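Local structure of possible galactose mutarotase (Streptomyces platensis subsp. rosaceus, 4RNL) at residues 133-138 and 154-159; 164-169 and 333-338; 198-203 and 235-240. The protein is of unproven function but probably interconverts the alpha and beta anomers of galactose or a related aldose. All blocks are in the same frame, centred on the assembly; numbering follows the deposited sequence.

How the interactions relate
All three contacts are antiparallel strand pairings in one large sheet. Interactions 1 and 2 adjoin, their centres 9 Å apart, because strand 150-159 of interaction 1 is the sheet neighbour of strand 162-171 of interaction 2: Thr155 N lies 2.8 Å from Val166 O. Interaction 3 lies at the far edge, its centre 24 Å from that of interaction 2 and 30 Å from that of interaction 1, and touches neither. Interaction 2 brings the C-terminal strand into the middle of the sheet, between strands 162-171 and 268-274, where its side chains meet strands 180-185 and 305-310 of a second sheet; in relatives those strands carry the catalytic histidine and glutamate, and probably do so here.

Interaction 1 (133-138 and 154-159); sequences VQLHRV and VTYTLS
Gln134 and Thr155 face each other as a non-hydrogen-bonded pair, and their side chains supply the link that the backbone lacks at this position. The amide NE2 of Gln134 donates to Thr155 OG1 at 3.0 Å, with 161° at the hydrogen, and the hydroxyl lies close to the amide plane. With Gln134 CG anti to the backbone N (chi1 179°) and the chain extended beyond it, the amide comes level with the threonine hydroxyl, and CG itself passes 3.4 Å from Thr155 OG1. The other end of the amide is used too: OE1 takes a weak bond from Arg127 of the preceding strand.

The opposite face of the pairing is apolar. Leu135 CD1 reaches Tyr156 CE1 at 3.7 Å, coming at the ring at a slant, and Val133 CG1 lies 4.2 Å from Tyr156 CB. Val133 O meets the ring edge near its plane while accepting from Tyr156 N at 2.9 Å. That bond and its return, Val133 N to Tyr156 O, fix one hydrogen-bonded pair; Leu135 N to Val154 O at 2.8 Å and Val154 N to Leu135 O fix the next.

Further out, Ala126 of strand 125-129 touches Val133 and Leu135, and Ile165 of strand 162-171 packs on Val154 and Tyr156. The Tyr156 hydroxyl makes a weak bond to Gly43 O, tying the buried ring to a distant part of the chain. The two segments belong to a beta hairpin, strands 132-139 and 150-159, near one edge of the large antiparallel sheet of the aldose 1-epimerase fold.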
loop_
_atom_site.group_PDB
_atom_site.type_symbol
_atom_site.label_atom_id
_atom_site.label_comp_id
_atom_site.label_asym_id
_atom_site.label_seq_id
_atom_site.Cartn_x
_atom_site.Cartn_y
_atom_site.Cartn_z
ATOM N N VAL A 133 9.716 -6.943 12.051
ATOM C CA VAL A 133 8.742 -8.004 12.259
ATOM C C VAL A 133 8.362 -8.653 10.924
ATOM O O VAL A 133 8.224 -7.972 9.890
ATOM C CB VAL A 133 7.490 -7.471 13.009
ATOM C CG1 VAL A 133 6.833 -6.310 12.228
ATOM C CG2 VAL A 133 6.480 -8.587 13.248
ATOM N N GLN A 134 8.237 -9.978 10.940
ATOM C CA GLN A 134 7.775 -10.720 9.772
ATOM C C GLN A 134 6.382 -11.281 10.022
ATOM O O GLN A 134 6.165 -12.002 11.001
ATOM C CB GLN A 134 8.753 -11.858 9.452
ATOM C CG GLN A 134 8.371 -12.724 8.248
ATOM C CD GLN A 134 9.464 -13.719 7.894
ATOM O OE1 GLN A 134 9.428 -14.872 8.316
ATOM N NE2 GLN A 134 10.452 -13.269 7.129
ATOM N N LEU A 135 5.439 -10.935 9.144
ATOM C CA LEU A 135 4.084 -11.479 9.202
ATOM C C LEU A 135 3.976 -12.676 8.266
ATOM O O LEU A 135 4.558 -12.683 7.179
ATOM C CB LEU A 135 3.059 -10.418 8.794
ATOM C CG LEU A 135 3.104 -9.154 9.649
ATOM C CD1 LEU A 135 1.942 -8.252 9.311
ATOM C CD2 LEU A 135 3.091 -9.504 11.116
ATOM N N HIS A 136 3.232 -13.690 8.685
ATOM C CA HIS A 136 3.106 -14.911 7.891
ATOM C C HIS A 136 1.682 -15.426 7.946
ATOM O O HIS A 136 1.097 -15.509 9.019
ATOM C CB HIS A 136 4.050 -15.987 8.428
ATOM C CG HIS A 136 3.892 -17.318 7.759
ATOM N ND1 HIS A 136 3.810 -18.501 8.460
ATOM C CD2 HIS A 136 3.807 -17.653 6.446
ATOM C CE1 HIS A 136 3.677 -19.509 7.612
ATOM N NE2 HIS A 136 3.678 -19.019 6.384
ATOM N N ARG A 137 1.127 -15.790 6.791
ATOM C CA ARG A 137 -0.199 -16.403 6.758
ATOM C C ARG A 137 -0.381 -17.165 5.462
ATOM O O ARG A 137 -0.012 -16.679 4.396
ATOM C CB ARG A 137 -1.290 -15.329 6.872
ATOM C CG ARG A 137 -2.711 -15.881 6.880
ATOM C CD ARG A 137 -3.735 -14.749 6.875
ATOM N NE ARG A 137 -5.108 -15.246 6.894
ATOM C CZ ARG A 137 -5.825 -15.487 5.800
ATOM N NH1 ARG A 137 -5.299 -15.279 4.595
ATOM N NH2 ARG A 137 -7.072 -15.936 5.915
ATOM N N VAL A 138 -0.937 -18.370 5.551
ATOM C CA VAL A 138 -1.313 -19.096 4.350
ATOM C C VAL A 138 -2.755 -18.760 4.005
ATOM O O VAL A 138 -3.648 -18.917 4.840
ATOM C CB VAL A 138 -1.206 -20.603 4.547
ATOM C CG1 VAL A 138 -1.639 -21.322 3.273
ATOM C CG2 VAL A 138 0.211 -20.982 4.945
ATOM N N VAL A 154 5.435 -11.311 4.781
ATOM C CA VAL A 154 5.679 -9.898 4.537
ATOM C C VAL A 154 6.546 -9.387 5.674
ATOM O O VAL A 154 6.181 -9.499 6.845
ATOM C CB VAL A 154 4.367 -9.104 4.463
ATOM C CG1 VAL A 154 4.661 -7.624 4.257
ATOM C CG2 VAL A 154 3.495 -9.628 3.323
ATOM N N THR A 155 7.712 -8.849 5.329
ATOM C CA THR A 155 8.690 -8.496 6.340
ATOM C C THR A 155 8.870 -6.993 6.362
ATOM O O THR A 155 9.196 -6.383 5.343
ATOM C CB THR A 155 10.037 -9.192 6.069
ATOM O OG1 THR A 155 9.834 -10.611 5.995
ATOM C CG2 THR A 155 11.039 -8.887 7.190
ATOM N N TYR A 156 8.647 -6.403 7.530
ATOM C CA TYR A 156 8.744 -4.961 7.719
ATOM C C TYR A 156 10.002 -4.704 8.546
ATOM O O TYR A 156 10.089 -5.153 9.688
ATOM C CB TYR A 156 7.546 -4.437 8.520
ATOM C CG TYR A 156 6.154 -4.660 7.935
ATOM C CD1 TYR A 156 5.566 -5.926 7.944
ATOM C CD2 TYR A 156 5.409 -3.594 7.438
ATOM C CE1 TYR A 156 4.274 -6.128 7.442
ATOM C CE2 TYR A 156 4.117 -3.787 6.930
ATOM C CZ TYR A 156 3.568 -5.054 6.931
ATOM O OH TYR A 156 2.284 -5.235 6.445
ATOM N N THR A 157 10.984 -4.003 7.987
ATOM C CA THR A 157 12.183 -3.668 8.768
ATOM C C THR A 157 12.520 -2.190 8.679
ATOM O O THR A 157 12.133 -1.500 7.736
ATOM C CB THR A 157 13.405 -4.478 8.334
ATOM O OG1 THR A 157 13.586 -4.339 6.919
ATOM C CG2 THR A 157 13.210 -5.954 8.672
ATOM N N LEU A 158 13.251 -1.713 9.676
ATOM C CA LEU A 158 13.563 -0.301 9.770
ATOM C C LEU A 158 15.062 -0.155 9.887
ATOM O O LEU A 158 15.702 -0.865 10.660
ATOM C CB LEU A 158 12.878 0.303 11.005
ATOM C CG LEU A 158 13.122 1.776 11.325
ATOM C CD1 LEU A 158 12.649 2.674 10.175
ATOM C CD2 LEU A 158 12.418 2.154 12.630
ATOM N N SER A 159 15.622 0.750 9.102
ATOM C CA SER A 159 17.035 1.090 9.224
ATOM C C SER A 159 17.161 2.595 9.108
ATOM O O SER A 159 16.878 3.153 8.045
ATOM C CB SER A 159 17.845 0.417 8.115
ATOM O OG SER A 159 19.223 0.726 8.245
#

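Interaction 2 (164-169 and 333-338); sequences RIVSCA and RSETVY
Two arginines, one from each strand, share the carboxylate of Glu335, and each has its own oxygen. This salt-bridge network lies on one face of an antiparallel strand pair in the large sheet of the aldose 1-epimerase fold. Arg333, two places along the same strand, grips OE1 end-on with both NH1 and NH2, from one face of the carboxylate plane. Arg164 comes across from the other strand: bent at chi3 (-85°), it sends NE to Glu335 OE2 at 2.8 Å, with the oxygen in its guanidinium plane and that plane turned 57° from the carboxylate. Arg164 has a second deposited conformer, so this half of the network is less certain. Val166 fills in beneath, its CG1 3.9 Å from Arg333 NH2, over one face of that guanidinium, and its CG2 3.9 Å from Glu335 CG.

On the other face Ile165 CD1 touches Tyr338 CE1 at 4.0 Å, and both side chains reach Asn181. Here Thr336 OG1 bonds to Thr309 and Ser334 OG to Glu276. Backbone bonds join Ile165 with Thr336 and Ser167 with Ser334. A water donates to Ile165 O at 2.8 Å and bonds to Ser167 OG, also at 2.8 Å.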
loop_
_atom_site.group_PDB
_atom_site.type_symbol
_atom_site.label_atom_id
_atom_site.label_comp_id
_atom_site.label_asym_id
_atom_site.label_seq_id
_atom_site.Cartn_x
_atom_site.Cartn_y
_atom_site.Cartn_z
ATOM N N ARG A 164 11.503 -0.630 5.166
ATOM C CA ARG A 164 11.532 -1.566 4.041
ATOM C C ARG A 164 10.450 -2.623 4.204
ATOM O O ARG A 164 10.290 -3.202 5.274
ATOM C CB ARG A 164 12.907 -2.238 3.921
ATOM C CG ARG A 164 12.979 -3.329 2.853
ATOM C CD ARG A 164 14.334 -4.032 2.842
ATOM N NE ARG A 164 15.324 -3.313 2.038
ATOM C CZ ARG A 164 16.272 -2.531 2.542
ATOM N NH1 ARG A 164 16.367 -2.370 3.850
ATOM N NH2 ARG A 164 17.125 -1.914 1.739
ATOM N N ILE A 165 9.685 -2.864 3.138
ATOM C CA ILE A 165 8.668 -3.920 3.185
ATOM C C ILE A 165 8.929 -4.905 2.053
ATOM O O ILE A 165 8.869 -4.532 0.878
ATOM C CB ILE A 165 7.232 -3.363 3.039
ATOM C CG1 ILE A 165 6.947 -2.315 4.120
ATOM C CG2 ILE A 165 6.216 -4.487 3.174
ATOM C CD1 ILE A 165 5.588 -1.602 3.949
ATOM N N VAL A 166 9.235 -6.154 2.401
ATOM C CA VAL A 166 9.487 -7.181 1.382
ATOM C C VAL A 166 8.378 -8.210 1.472
ATOM O O VAL A 166 8.152 -8.775 2.542
ATOM C CB VAL A 166 10.852 -7.866 1.607
ATOM C CG1 VAL A 166 11.104 -8.952 0.542
ATOM C CG2 VAL A 166 11.968 -6.823 1.601
ATOM N N SER A 167 7.678 -8.443 0.364
ATOM C CA SER A 167 6.587 -9.414 0.355
ATOM C C SER A 167 7.011 -10.631 -0.464
ATOM O O SER A 167 7.488 -10.484 -1.589
ATOM C CB SER A 167 5.314 -8.788 -0.225
ATOM O OG SER A 167 5.030 -7.541 0.409
ATOM N N CYS A 168 6.872 -11.822 0.113
ATOM C CA CYS A 168 7.283 -13.058 -0.553
ATOM C C CYS A 168 6.118 -14.038 -0.566
ATOM O O CYS A 168 5.318 -14.059 0.376
ATOM C CB CYS A 168 8.472 -13.696 0.178
ATOM S SG CYS A 168 10.016 -12.743 0.097
ATOM N N ALA A 169 6.005 -14.842 -1.621
ATOM C CA ALA A 169 4.954 -15.858 -1.642
ATOM C C ALA A 169 5.302 -17.049 -2.504
ATOM O O ALA A 169 6.050 -16.926 -3.471
ATOM C CB ALA A 169 3.628 -15.263 -2.102
ATOM N N ARG A 333 8.271 -12.207 -5.286
ATOM C CA ARG A 333 8.976 -11.278 -4.405
ATOM C C ARG A 333 8.728 -9.848 -4.843
ATOM O O ARG A 333 8.888 -9.504 -6.015
ATOM C CB ARG A 333 10.484 -11.548 -4.375
ATOM C CG ARG A 333 11.252 -10.612 -3.408
ATOM C CD ARG A 333 12.779 -10.761 -3.513
ATOM N NE ARG A 333 13.463 -10.050 -2.431
ATOM C CZ ARG A 333 13.803 -8.764 -2.478
ATOM N NH1 ARG A 333 13.539 -8.040 -3.558
ATOM N NH2 ARG A 333 14.404 -8.196 -1.441
ATOM N N SER A 334 8.336 -9.009 -3.898
ATOM C CA SER A 334 8.163 -7.597 -4.186
ATOM C C SER A 334 8.795 -6.811 -3.053
ATOM O O SER A 334 8.737 -7.230 -1.900
ATOM C CB SER A 334 6.684 -7.256 -4.309
ATOM O OG SER A 334 6.531 -5.900 -4.663
ATOM N N GLU A 335 9.417 -5.684 -3.371
ATOM C CA GLU A 335 10.100 -4.918 -2.341
ATOM C C GLU A 335 9.893 -3.437 -2.565
ATOM O O GLU A 335 10.095 -2.932 -3.671
ATOM C CB GLU A 335 11.602 -5.246 -2.328
ATOM C CG GLU A 335 12.412 -4.352 -1.372
ATOM C CD GLU A 335 13.906 -4.652 -1.390
ATOM O OE1 GLU A 335 14.350 -5.436 -2.251
ATOM O OE2 GLU A 335 14.643 -4.093 -0.545
ATOM N N THR A 336 9.477 -2.751 -1.507
ATOM C CA THR A 336 9.262 -1.317 -1.551
ATOM C C THR A 336 9.943 -0.686 -0.331
ATOM O O THR A 336 9.921 -1.249 0.766
ATOM C CB THR A 336 7.751 -0.987 -1.625
ATOM O OG1 THR A 336 7.213 -1.518 -2.855
ATOM C CG2 THR A 336 7.528 0.522 -1.607
ATOM N N VAL A 337 10.604 0.447 -0.536
ATOM C CA VAL A 337 11.311 1.113 0.552
ATOM C C VAL A 337 10.816 2.546 0.650
ATOM O O VAL A 337 10.756 3.260 -0.352
ATOM C CB VAL A 337 12.837 1.132 0.322
ATOM C CG1 VAL A 337 13.544 1.787 1.512
ATOM C CG2 VAL A 337 13.378 -0.277 0.088
ATOM N N TYR A 338 10.439 2.955 1.859
ATOM C CA TYR A 338 10.020 4.322 2.112
ATOM C C TYR A 338 11.166 5.007 2.839
ATOM O O TYR A 338 11.375 4.752 4.022
ATOM C CB TYR A 338 8.794 4.337 3.024
ATOM C CG TYR A 338 7.547 3.691 2.451
ATOM C CD1 TYR A 338 7.425 2.307 2.369
ATOM C CD2 TYR A 338 6.477 4.473 2.036
ATOM C CE1 TYR A 338 6.274 1.719 1.861
ATOM C CE2 TYR A 338 5.323 3.899 1.537
ATOM C CZ TYR A 338 5.230 2.524 1.452
ATOM O OH TYR A 338 4.080 1.962 0.946
HETATM O O HOH W 1 6.399 -5.215 -0.366
#

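Interaction 3 (198-203 and 235-240); sequences HELRLA and RAVAGA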
loop_
_atom_site.group_PDB
_atom_site.type_symbol
_atom_site.label_atom_id
_atom_site.label_comp_id
_atom_site.label_asym_id
_atom_site.label_seq_id
_atom_site.Cartn_x
_atom_site.Cartn_y
_atom_site.Cartn_z
ATOM N N HIS A 198 1.473 19.030 -1.427
ATOM C CA HIS A 198 2.728 18.270 -1.535
ATOM C C HIS A 198 3.216 18.242 -2.977
ATOM O O HIS A 198 2.420 18.141 -3.913
ATOM C CB HIS A 198 2.565 16.813 -1.095
ATOM C CG HIS A 198 2.359 16.627 0.377
ATOM N ND1 HIS A 198 1.926 17.638 1.208
ATOM C CD2 HIS A 198 2.517 15.536 1.160
ATOM C CE1 HIS A 198 1.828 17.177 2.442
ATOM N NE2 HIS A 198 2.173 15.901 2.439
ATOM N N GLU A 199 4.532 18.286 -3.153
ATOM C CA GLU A 199 5.121 18.187 -4.481
ATOM C C GLU A 199 5.484 16.735 -4.748
ATOM O O GLU A 199 6.114 16.077 -3.914
ATOM C CB GLU A 199 6.355 19.083 -4.582
ATOM C CG GLU A 199 6.007 20.564 -4.435
ATOM C CD GLU A 199 7.221 21.468 -4.464
ATOM O OE1 GLU A 199 8.350 20.966 -4.250
ATOM O OE2 GLU A 199 7.039 22.688 -4.698
ATOM N N LEU A 200 5.062 16.234 -5.906
ATOM C CA LEU A 200 5.311 14.846 -6.277
ATOM C C LEU A 200 6.071 14.808 -7.586
ATOM O O LEU A 200 5.726 15.527 -8.523
ATOM C CB LEU A 200 3.982 14.095 -6.450
ATOM C CG LEU A 200 4.084 12.638 -6.917
ATOM C CD1 LEU A 200 4.854 11.812 -5.898
ATOM C CD2 LEU A 200 2.709 12.045 -7.154
ATOM N N ARG A 201 7.114 13.986 -7.638
ATOM C CA ARG A 201 7.758 13.625 -8.896
ATOM C C ARG A 201 7.643 12.117 -9.079
ATOM O O ARG A 201 7.896 11.363 -8.142
ATOM C CB ARG A 201 9.237 14.043 -8.896
ATOM C CG ARG A 201 9.940 13.711 -10.218
ATOM C CD ARG A 201 11.421 14.106 -10.231
ATOM N NE ARG A 201 12.224 13.226 -9.383
ATOM C CZ ARG A 201 12.598 11.991 -9.715
ATOM N NH1 ARG A 201 12.246 11.469 -10.885
ATOM N NH2 ARG A 201 13.323 11.268 -8.872
ATOM N N LEU A 202 7.255 11.670 -10.277
ATOM C CA LEU A 202 7.175 10.236 -10.562
ATOM C C LEU A 202 8.048 9.897 -11.743
ATOM O O LEU A 202 8.069 10.622 -12.741
ATOM C CB LEU A 202 5.739 9.796 -10.883
ATOM C CG LEU A 202 4.657 10.014 -9.833
ATOM C CD1 LEU A 202 3.290 9.672 -10.427
ATOM C CD2 LEU A 202 4.941 9.173 -8.584
ATOM N N ALA A 203 8.768 8.788 -11.644
ATOM C CA ALA A 203 9.540 8.316 -12.785
ATOM C C ALA A 203 8.625 7.486 -13.674
ATOM O O ALA A 203 8.794 6.272 -13.794
ATOM C CB ALA A 203 10.738 7.503 -12.324
ATOM N N ARG A 235 5.946 18.613 -8.914
ATOM C CA ARG A 235 4.907 19.644 -8.913
ATOM C C ARG A 235 3.854 19.305 -7.870
ATOM O O ARG A 235 3.709 18.142 -7.498
ATOM C CB ARG A 235 4.239 19.718 -10.291
ATOM C CG ARG A 235 3.917 18.339 -10.862
ATOM C CD ARG A 235 2.720 18.351 -11.813
ATOM N NE ARG A 235 1.468 18.245 -11.080
ATOM C CZ ARG A 235 0.409 17.562 -11.493
ATOM N NH1 ARG A 235 0.434 16.917 -12.652
ATOM N NH2 ARG A 235 -0.673 17.522 -10.735
ATOM N N ALA A 236 3.093 20.304 -7.433
ATOM C CA ALA A 236 2.011 20.064 -6.478
ATOM C C ALA A 236 1.035 19.022 -7.026
ATOM O O ALA A 236 0.722 19.038 -8.221
ATOM C CB ALA A 236 1.284 21.364 -6.165
ATOM N N VAL A 237 0.582 18.106 -6.168
ATOM C CA VAL A 237 -0.395 17.098 -6.574
ATOM C C VAL A 237 -1.667 17.787 -7.079
ATOM O O VAL A 237 -2.138 17.509 -8.195
ATOM C CB VAL A 237 -0.704 16.101 -5.434
ATOM C CG1 VAL A 237 -1.862 15.188 -5.838
ATOM C CG2 VAL A 237 0.542 15.262 -5.117
ATOM N N ALA A 238 -2.196 18.688 -6.254
ATOM C CA ALA A 238 -3.219 19.668 -6.640
ATOM C C ALA A 238 -4.610 19.129 -6.986
ATOM O O ALA A 238 -5.615 19.686 -6.538
ATOM C CB ALA A 238 -2.705 20.574 -7.759
ATOM N N GLY A 239 -4.677 18.069 -7.783
ATOM C CA GLY A 239 -5.965 17.536 -8.201
ATOM C C GLY A 239 -6.301 16.203 -7.562
ATOM O O GLY A 239 -5.543 15.694 -6.727
ATOM N N ALA A 240 -7.447 15.646 -7.949
ATOM C CA ALA A 240 -7.861 14.326 -7.494
ATOM C C ALA A 240 -7.292 13.277 -8.445
ATOM O O ALA A 240 -7.324 13.460 -9.668
ATOM C CB ALA A 240 -9.380 14.238 -7.470
#
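Arg235 pairs with Leu200 through two backbone bonds, Leu200 N to Arg235 O at 2.8 Å and Arg235 N to Leu200 O at 3.1 Å, both donors standing above the carbonyl planes. From CB, on the same side of the sheet as Leu200, the arginine puts CG between its own backbone N and carbonyl carbon (chi1 44°), where CG passes 4.1 Å from Leu200 O. Past CD the chain bends back on its own strand. NE donates to Ala236 O at 3.1 Å and NH2 joins it on the same oxygen, a side-on grip with that oxygen near the guanidinium plane. NH2 also bonds Tyr241 OH and, weakly, Val237 O; NH1 reaches the carbonyls of Arg228 and Asp230, and Phe231 adds a cation-pi contact. Cut back to alanine, this position would lose the side-on grip on Ala236 O and the ties to Arg228, Asp230 and Tyr241, and the loop after Ala236 is likely to be held less firmly.

Val237 leaves the strand but stays attached: its N donates to His198 O at 2.9 Å, nearly straight at the carbonyl, and its CG2 packs 3.9 Å from Leu200 CB. Strand 235-236 is the short outermost strand at one edge of the large antiparallel sheet of the galactose mutarotase fold.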